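PDB 4WOE: taurocyamine kinase from Schistosoma mansoni, which catalyses the reversible, magnesium-dependent transfer of phosphate from ATP to taurocyamine, giving N-phosphotaurocyamine and ADP. Local coordinates for residues I225-M230 and K241-A246; T120-G125 and T274-S279. The protein carries 4 engineered substitutions. All coordinates share one frame; numbering follows the deposited sequence.

Contact 1. Residues I225-M230 and K241-A246; sequences IRVISM and KRLADA. With ADP (adenosine-5'-diphosphate), chain C.
S229 and V227 sit two residues apart on strand 225-232, and both point their side chains toward helix 236-250, where R242 and L243 receive them. The helix segment packs on this face of the antiparallel sheet of a phosphagen kinase catalytic domain, its axis 7.9 Å from the strand's and running roughly antiparallel to it at 149°. L243 leaves the helix with CG anti to its backbone N (chi1 -172°), which brings the branched end toward the strand, L243 CD1 meeting V227 CG1 at 3.5 Å, the two branched chains crossing at a slant. Nearer the helix backbone, L243 CB rests against S229 CB at 3.9 Å, methylene on methylene. The side chain of L243 also reaches V122 and L124 on the neighbouring strand 117-126. R242 takes the polar side: its chain runs straight out and then bends at chi3, folding the guanidinium back beside S229. R242 NH1 lies 3.0 Å from S229 OG, a weak bond at 125°, with OG oblique to the guanidinium plane. The stronger partners lie outside: OG bonds to V239 O, while R242 pairs NE with E159 and NH2 with Q231. Facing the other way, M230 brings its CE to 3.3 Å from C2 of the ADP adenine, and R226 NH2 lies 3.9 Å from ADP O2B, which sits at the edge of the guanidinium. Helix and strand are therefore joined chiefly by apolar packing round L243, while the buried arginine draws on several polar partners, of which the serine is a minor one; the same strand lends its opposite face to the nucleotide.

Contact 2. Residues T120-G125 and T274-S279; sequences TRVRLG and TTLRAS. With ADP (adenosine-5'-diphosphate), chain C.
O3B, a terminal oxygen of the ADP beta-phosphate, is gripped by three arginines of two adjacent strands: R123 NE at 2.6 Å, and R121 NH1 and R277 NE, each at 2.9 Å. Strands 117-126 and 277-283 are antiparallel neighbours in the central sheet of the phosphagen kinase catalytic domain, and R121, R123, R277 and S279 all project from its nucleotide face. R121 paired with S279 and R123 with R277 are hydrogen-bonded pairs; V122 and A278 form the non-hydrogen-bonded pair between them and touch on the reverse face, V122 also meeting L276. R121, extended from CG to NE, lays CD over the C4-C5 bond of the adenine before its guanidinium reaches the phosphate, with ribose O4' over one face and O3B at its edge. R123 bends at chi2 and lays its guanidinium over R277 CB, the two arginine planes being 60° apart; NH2 adds O1B. R277 bends at chi3 instead, which turns NE toward O3B in a nearly straight bond (173°) and NH1 toward the bridging O3A, while its NH2 forms a salt bridge with D320. Together the three charges probably offset that of the diphosphate. S279 OG donates to adenine N7 at 2.8 Å, and it accepts from a water that also donates to R277 O and takes a hydrogen from R121 NH1, linking the serine that holds the base to R121 and the R277 backbone. Before the second strand begins, T275 OG1 accepts from G125 N at 2.8 Å and 177°, and itself donates to T274 O, 2.6 Å away, on a lone pair in the carbonyl plane.

How the contacts relate
Both contacts are buried, with centres about 8 Å apart in one antiparallel sheet, and contact 1 is nested inside the chain loop that contact 2 closes. Strands 225-232 and 117-126 join them: S229 O lies 2.8 Å from V122 N, probably a hydrogen bond, and V227 O packs on R123 CB. Their chemistry follows the face of the sheet. Contact 1 lies mainly on the helix-covered side and is largely apolar, with one weak polar link across it; contact 2 is strand pairing whose nucleotide side gathers arginines round the ADP phosphates. Adenine contacts come from both, M230 from contact 1 and R121 and S279 from contact 2.

Contact 1. Residues I225-M230 and K241-A246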
loop_
_atom_site.group_PDB
_atom_site.type_symbol
_atom_site.label_atom_id
_atom_site.label_comp_id
_atom_site.label_asym_id
_atom_site.label_seq_id
_atom_site.Cartn_x
_atom_site.Cartn_y
_atom_site.Cartn_z
ATOM N N ILE A 225 -32.385 2.671 10.260
ATOM C CA ILE A 225 -32.252 3.973 9.617
ATOM C C ILE A 225 -30.816 4.295 9.251
ATOM O O ILE A 225 -29.884 3.987 9.993
ATOM C CB ILE A 225 -32.788 5.150 10.490
ATOM C CG1 ILE A 225 -32.223 5.094 11.906
ATOM C CG2 ILE A 225 -34.285 5.121 10.551
ATOM C CD1 ILE A 225 -32.758 6.186 12.813
ATOM N N ARG A 226 -30.650 4.917 8.092
ATOM C CA ARG A 226 -29.422 5.642 7.810
ATOM C C ARG A 226 -29.806 7.116 7.738
ATOM O O ARG A 226 -30.700 7.510 6.980
ATOM C CB ARG A 226 -28.755 5.161 6.524
ATOM C CG ARG A 226 -28.066 3.804 6.645
ATOM C CD ARG A 226 -26.849 3.899 7.561
ATOM N NE ARG A 226 -26.056 2.670 7.558
ATOM C CZ ARG A 226 -25.109 2.369 6.665
ATOM N NH1 ARG A 226 -24.448 1.220 6.779
ATOM N NH2 ARG A 226 -24.815 3.208 5.668
ATOM N N VAL A 227 -29.162 7.917 8.574
ATOM C CA VAL A 227 -29.482 9.320 8.680
ATOM C C VAL A 227 -28.347 10.103 8.003
ATOM O O VAL A 227 -27.181 9.951 8.369
ATOM C CB VAL A 227 -29.670 9.720 10.154
ATOM C CG1 VAL A 227 -30.176 11.149 10.269
ATOM C CG2 VAL A 227 -30.650 8.761 10.828
ATOM N N ILE A 228 -28.689 10.905 6.996
ATOM C CA ILE A 228 -27.697 11.579 6.153
ATOM C C ILE A 228 -27.876 13.104 6.072
ATOM O O ILE A 228 -28.971 13.603 5.798
ATOM C CB ILE A 228 -27.731 10.998 4.723
ATOM C CG1 ILE A 228 -27.424 9.493 4.756
ATOM C CG2 ILE A 228 -26.759 11.739 3.806
ATOM C CD1 ILE A 228 -28.130 8.713 3.679
ATOM N N SER A 229 -26.793 13.831 6.336
ATOM C CA SER A 229 -26.738 15.285 6.145
ATOM C C SER A 229 -25.730 15.605 5.049
ATOM O O SER A 229 -24.594 15.137 5.125
ATOM C CB SER A 229 -26.341 15.988 7.452
ATOM O OG SER A 229 -26.373 17.399 7.330
ATOM N N MET A 230 -26.119 16.384 4.036
ATOM C CA MET A 230 -25.177 16.717 2.966
ATOM C C MET A 230 -25.525 17.974 2.186
ATOM O O MET A 230 -26.694 18.309 2.030
ATOM C CB MET A 230 -25.044 15.553 1.976
ATOM C CG MET A 230 -26.338 15.161 1.281
ATOM S SD MET A 230 -26.185 13.627 0.318
ATOM C CE MET A 230 -24.764 14.032 -0.699
ATOM N N LYS A 241 -23.768 19.780 12.470
ATOM C CA LYS A 241 -24.796 20.277 13.397
ATOM C C LYS A 241 -26.213 19.869 12.996
ATOM O O LYS A 241 -27.002 19.480 13.860
ATOM C CB LYS A 241 -24.722 21.802 13.531
ATOM C CG LYS A 241 -23.459 22.275 14.245
ATOM C CD LYS A 241 -23.345 23.786 14.337
ATOM C CE LYS A 241 -22.031 24.162 15.036
ATOM N NZ LYS A 241 -22.010 25.531 15.674
ATOM N N ARG A 242 -26.527 19.967 11.703
ATOM C CA ARG A 242 -27.829 19.532 11.179
ATOM C C ARG A 242 -28.075 18.052 11.536
ATOM O O ARG A 242 -29.137 17.693 12.071
ATOM C CB ARG A 242 -27.911 19.748 9.654
ATOM C CG ARG A 242 -29.280 19.459 9.037
ATOM C CD ARG A 242 -29.306 19.619 7.497
ATOM N NE ARG A 242 -28.675 20.862 7.082
ATOM C CZ ARG A 242 -27.587 20.952 6.316
ATOM N NH1 ARG A 242 -26.995 19.865 5.830
ATOM N NH2 ARG A 242 -27.100 22.142 6.017
ATOM N N LEU A 243 -27.085 17.202 11.258
ATOM C CA LEU A 243 -27.176 15.790 11.625
ATOM C C LEU A 243 -27.414 15.600 13.123
ATOM O O LEU A 243 -28.355 14.905 13.533
ATOM C CB LEU A 243 -25.908 15.044 11.218
ATOM C CG LEU A 243 -26.002 13.528 11.396
ATOM C CD1 LEU A 243 -27.206 13.007 10.636
ATOM C CD2 LEU A 243 -24.753 12.853 10.901
ATOM N N ALA A 244 -26.560 16.219 13.936
ATOM C CA ALA A 244 -26.578 15.978 15.377
ATOM C C ALA A 244 -27.917 16.350 16.027
ATOM O O ALA A 244 -28.423 15.610 16.878
ATOM C CB ALA A 244 -25.448 16.720 16.040
ATOM N N ASP A 245 -28.490 17.482 15.614
ATOM C CA ASP A 245 -29.800 17.930 16.110
ATOM C C ASP A 245 -30.924 16.973 15.740
ATOM O O ASP A 245 -31.786 16.659 16.572
ATOM C CB ASP A 245 -30.147 19.324 15.578
ATOM C CG ASP A 245 -29.405 20.425 16.306
ATOM O OD1 ASP A 245 -28.879 20.166 17.407
ATOM O OD2 ASP A 245 -29.348 21.553 15.777
ATOM N N ALA A 246 -30.919 16.525 14.491
ATOM C CA ALA A 246 -31.930 15.587 14.025
ATOM C C ALA A 246 -31.920 14.292 14.844
ATOM O O ALA A 246 -32.966 13.858 15.340
ATOM C CB ALA A 246 -31.729 15.283 12.558
HETATM P PB ADP C . -22.248 5.314 3.057
HETATM O O1B ADP C . -21.674 3.942 3.322
HETATM O O2B ADP C . -23.695 5.300 2.581
HETATM O O3B ADP C . -21.931 6.346 4.133
HETATM P PA ADP C . -21.287 5.100 0.335
HETATM O O1A ADP C . -22.073 3.815 0.336
HETATM O O2A ADP C . -19.817 5.102 -0.007
HETATM O O3A ADP C . -21.426 5.852 1.763
HETATM O "O5'" ADP C . -22.041 6.139 -0.630
HETATM C "C5'" ADP C . -23.390 5.970 -1.074
HETATM C "C4'" ADP C . -23.809 7.266 -1.754
HETATM O "O4'" ADP C . -23.427 8.397 -0.948
HETATM C "C3'" ADP C . -23.107 7.446 -3.092
HETATM O "O3'" ADP C . -24.026 8.076 -3.995
HETATM C "C2'" ADP C . -22.013 8.447 -2.800
HETATM O "O2'" ADP C . -21.627 9.192 -3.954
HETATM C "C1'" ADP C . -22.698 9.325 -1.772
HETATM N N9 ADP C . -21.713 10.163 -1.041
HETATM C C8 ADP C . -20.829 9.759 -0.097
HETATM N N7 ADP C . -20.080 10.807 0.353
HETATM C C5 ADP C . -20.486 11.903 -0.317
HETATM C C6 ADP C . -20.117 13.342 -0.329
HETATM N N6 ADP C . -19.133 13.803 0.490
HETATM N N1 ADP C . -20.793 14.163 -1.173
HETATM C C2 ADP C . -21.763 13.691 -1.987
HETATM N N3 ADP C . -22.151 12.400 -2.023
HETATM C C4 ADP C . -21.555 11.476 -1.233
#

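Contact 2. Residues T120-G125 and T274-S279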
loop_
_atom_site.group_PDB
_atom_site.type_symbol
_atom_site.label_atom_id
_atom_site.label_comp_id
_atom_site.label_asym_id
_atom_site.label_seq_id
_atom_site.Cartn_x
_atom_site.Cartn_y
_atom_site.Cartn_z
ATOM N N THR A 120 -19.995 17.764 0.848
ATOM C CA THR A 120 -19.679 17.264 2.180
ATOM C C THR A 120 -20.884 16.539 2.774
ATOM O O THR A 120 -22.014 16.990 2.663
ATOM C CB THR A 120 -19.238 18.404 3.109
ATOM O OG1 THR A 120 -18.142 19.095 2.502
ATOM C CG2 THR A 120 -18.806 17.873 4.485
ATOM N N ARG A 121 -20.635 15.396 3.392
ATOM C CA ARG A 121 -21.702 14.511 3.820
ATOM C C ARG A 121 -21.337 13.891 5.170
ATOM O O ARG A 121 -20.190 13.495 5.377
ATOM C CB ARG A 121 -21.915 13.430 2.756
ATOM C CG ARG A 121 -23.028 12.400 3.001
ATOM C CD ARG A 121 -23.081 11.477 1.786
ATOM N NE ARG A 121 -24.036 10.372 1.870
ATOM C CZ ARG A 121 -23.815 9.221 2.510
ATOM N NH1 ARG A 121 -22.673 9.024 3.167
ATOM N NH2 ARG A 121 -24.751 8.265 2.500
ATOM N N VAL A 122 -22.286 13.826 6.099
ATOM C CA VAL A 122 -22.065 13.045 7.320
ATOM C C VAL A 122 -23.246 12.096 7.521
ATOM O O VAL A 122 -24.393 12.500 7.364
ATOM C CB VAL A 122 -21.882 13.938 8.589
ATOM C CG1 VAL A 122 -21.469 13.070 9.789
ATOM C CG2 VAL A 122 -20.842 15.011 8.355
ATOM N N ARG A 123 -22.979 10.829 7.844
ATOM C CA ARG A 123 -24.096 9.932 8.147
ATOM C C ARG A 123 -23.895 9.084 9.382
ATOM O O ARG A 123 -22.775 8.787 9.781
ATOM C CB ARG A 123 -24.404 9.004 6.964
ATOM C CG ARG A 123 -23.325 7.997 6.640
ATOM C CD ARG A 123 -23.507 6.597 7.276
ATOM N NE ARG A 123 -22.589 5.681 6.602
ATOM C CZ ARG A 123 -21.775 4.813 7.198
ATOM N NH1 ARG A 123 -21.768 4.695 8.517
ATOM N NH2 ARG A 123 -20.977 4.050 6.458
ATOM N N LEU A 124 -25.025 8.680 9.943
ATOM C CA LEU A 124 -25.124 7.800 11.097
ATOM C C LEU A 124 -25.993 6.614 10.721
ATOM O O LEU A 124 -26.752 6.695 9.758
ATOM C CB LEU A 124 -25.781 8.516 12.288
ATOM C CG LEU A 124 -25.134 9.755 12.881
ATOM C CD1 LEU A 124 -26.036 10.375 13.949
ATOM C CD2 LEU A 124 -23.786 9.345 13.449
ATOM N N GLY A 125 -25.916 5.545 11.512
ATOM C CA GLY A 125 -26.876 4.459 11.438
ATOM C C GLY A 125 -27.471 4.185 12.812
ATOM O O GLY A 125 -26.815 4.444 13.822
ATOM N N THR A 274 -19.736 4.740 16.993
ATOM C CA THR A 274 -20.348 5.981 16.535
ATOM C C THR A 274 -21.240 5.766 15.325
ATOM O O THR A 274 -22.188 6.529 15.116
ATOM C CB THR A 274 -19.298 7.053 16.143
ATOM O OG1 THR A 274 -18.510 6.573 15.049
ATOM C CG2 THR A 274 -18.399 7.401 17.307
ATOM N N THR A 275 -20.919 4.747 14.519
ATOM C CA THR A 275 -21.544 4.514 13.194
ATOM C C THR A 275 -21.337 5.705 12.231
ATOM O O THR A 275 -21.909 5.747 11.138
ATOM C CB THR A 275 -23.073 4.227 13.307
ATOM O OG1 THR A 275 -23.800 5.458 13.346
ATOM C CG2 THR A 275 -23.392 3.415 14.558
ATOM N N LEU A 276 -20.500 6.661 12.645
ATOM C CA LEU A 276 -20.384 7.949 11.963
ATOM C C LEU A 276 -19.346 7.940 10.824
ATOM O O LEU A 276 -18.181 7.581 11.011
ATOM C CB LEU A 276 -20.039 9.035 12.988
ATOM C CG LEU A 276 -20.285 10.516 12.682
ATOM C CD1 LEU A 276 -20.513 11.288 13.967
ATOM C CD2 LEU A 276 -19.106 11.094 11.962
ATOM N N ARG A 277 -19.780 8.359 9.642
ATOM C CA ARG A 277 -18.870 8.523 8.521
ATOM C C ARG A 277 -19.035 9.918 7.949
ATOM O O ARG A 277 -20.038 10.212 7.307
ATOM C CB ARG A 277 -19.130 7.457 7.447
ATOM C CG ARG A 277 -18.091 7.431 6.333
ATOM C CD ARG A 277 -18.352 6.292 5.342
ATOM N NE ARG A 277 -19.058 6.733 4.148
ATOM C CZ ARG A 277 -18.475 7.375 3.134
ATOM N NH1 ARG A 277 -19.194 7.737 2.079
ATOM N NH2 ARG A 277 -17.175 7.655 3.174
ATOM N N ALA A 278 -18.066 10.785 8.222
ATOM C CA ALA A 278 -18.047 12.135 7.658
ATOM C C ALA A 278 -17.154 12.172 6.410
ATOM O O ALA A 278 -15.985 11.785 6.454
ATOM C CB ALA A 278 -17.564 13.136 8.692
ATOM N N SER A 279 -17.701 12.627 5.291
ATOM C CA SER A 279 -16.960 12.545 4.039
ATOM C C SER A 279 -17.036 13.800 3.189
ATOM O O SER A 279 -17.997 14.581 3.271
ATOM C CB SER A 279 -17.467 11.374 3.204
ATOM O OG SER A 279 -18.736 11.691 2.666
HETATM P PB ADP C . -22.248 5.314 3.057
HETATM O O1B ADP C . -21.674 3.942 3.322
HETATM O O2B ADP C . -23.695 5.300 2.581
HETATM O O3B ADP C . -21.931 6.346 4.133
HETATM P PA ADP C . -21.287 5.100 0.335
HETATM O O1A ADP C . -22.073 3.815 0.336
HETATM O O2A ADP C . -19.817 5.102 -0.007
HETATM O O3A ADP C . -21.426 5.852 1.763
HETATM O "O5'" ADP C . -22.041 6.139 -0.630
HETATM C "C5'" ADP C . -23.390 5.970 -1.074
HETATM C "C4'" ADP C . -23.809 7.266 -1.754
HETATM O "O4'" ADP C . -23.427 8.397 -0.948
HETATM C "C3'" ADP C . -23.107 7.446 -3.092
HETATM O "O3'" ADP C . -24.026 8.076 -3.995
HETATM C "C2'" ADP C . -22.013 8.447 -2.800
HETATM O "O2'" ADP C . -21.627 9.192 -3.954
HETATM C "C1'" ADP C . -22.698 9.325 -1.772
HETATM N N9 ADP C . -21.713 10.163 -1.041
HETATM C C8 ADP C . -20.829 9.759 -0.097
HETATM N N7 ADP C . -20.080 10.807 0.353
HETATM C C5 ADP C . -20.486 11.903 -0.317
HETATM C C6 ADP C . -20.117 13.342 -0.329
HETATM N N6 ADP C . -19.133 13.803 0.490
HETATM N N1 ADP C . -20.793 14.163 -1.173
HETATM C C2 ADP C . -21.763 13.691 -1.987
HETATM N N3 ADP C . -22.151 12.400 -2.023
HETATM C C4 ADP C . -21.555 11.476 -1.233
HETATM O O HOH W 1 -20.472 10.314 4.467
#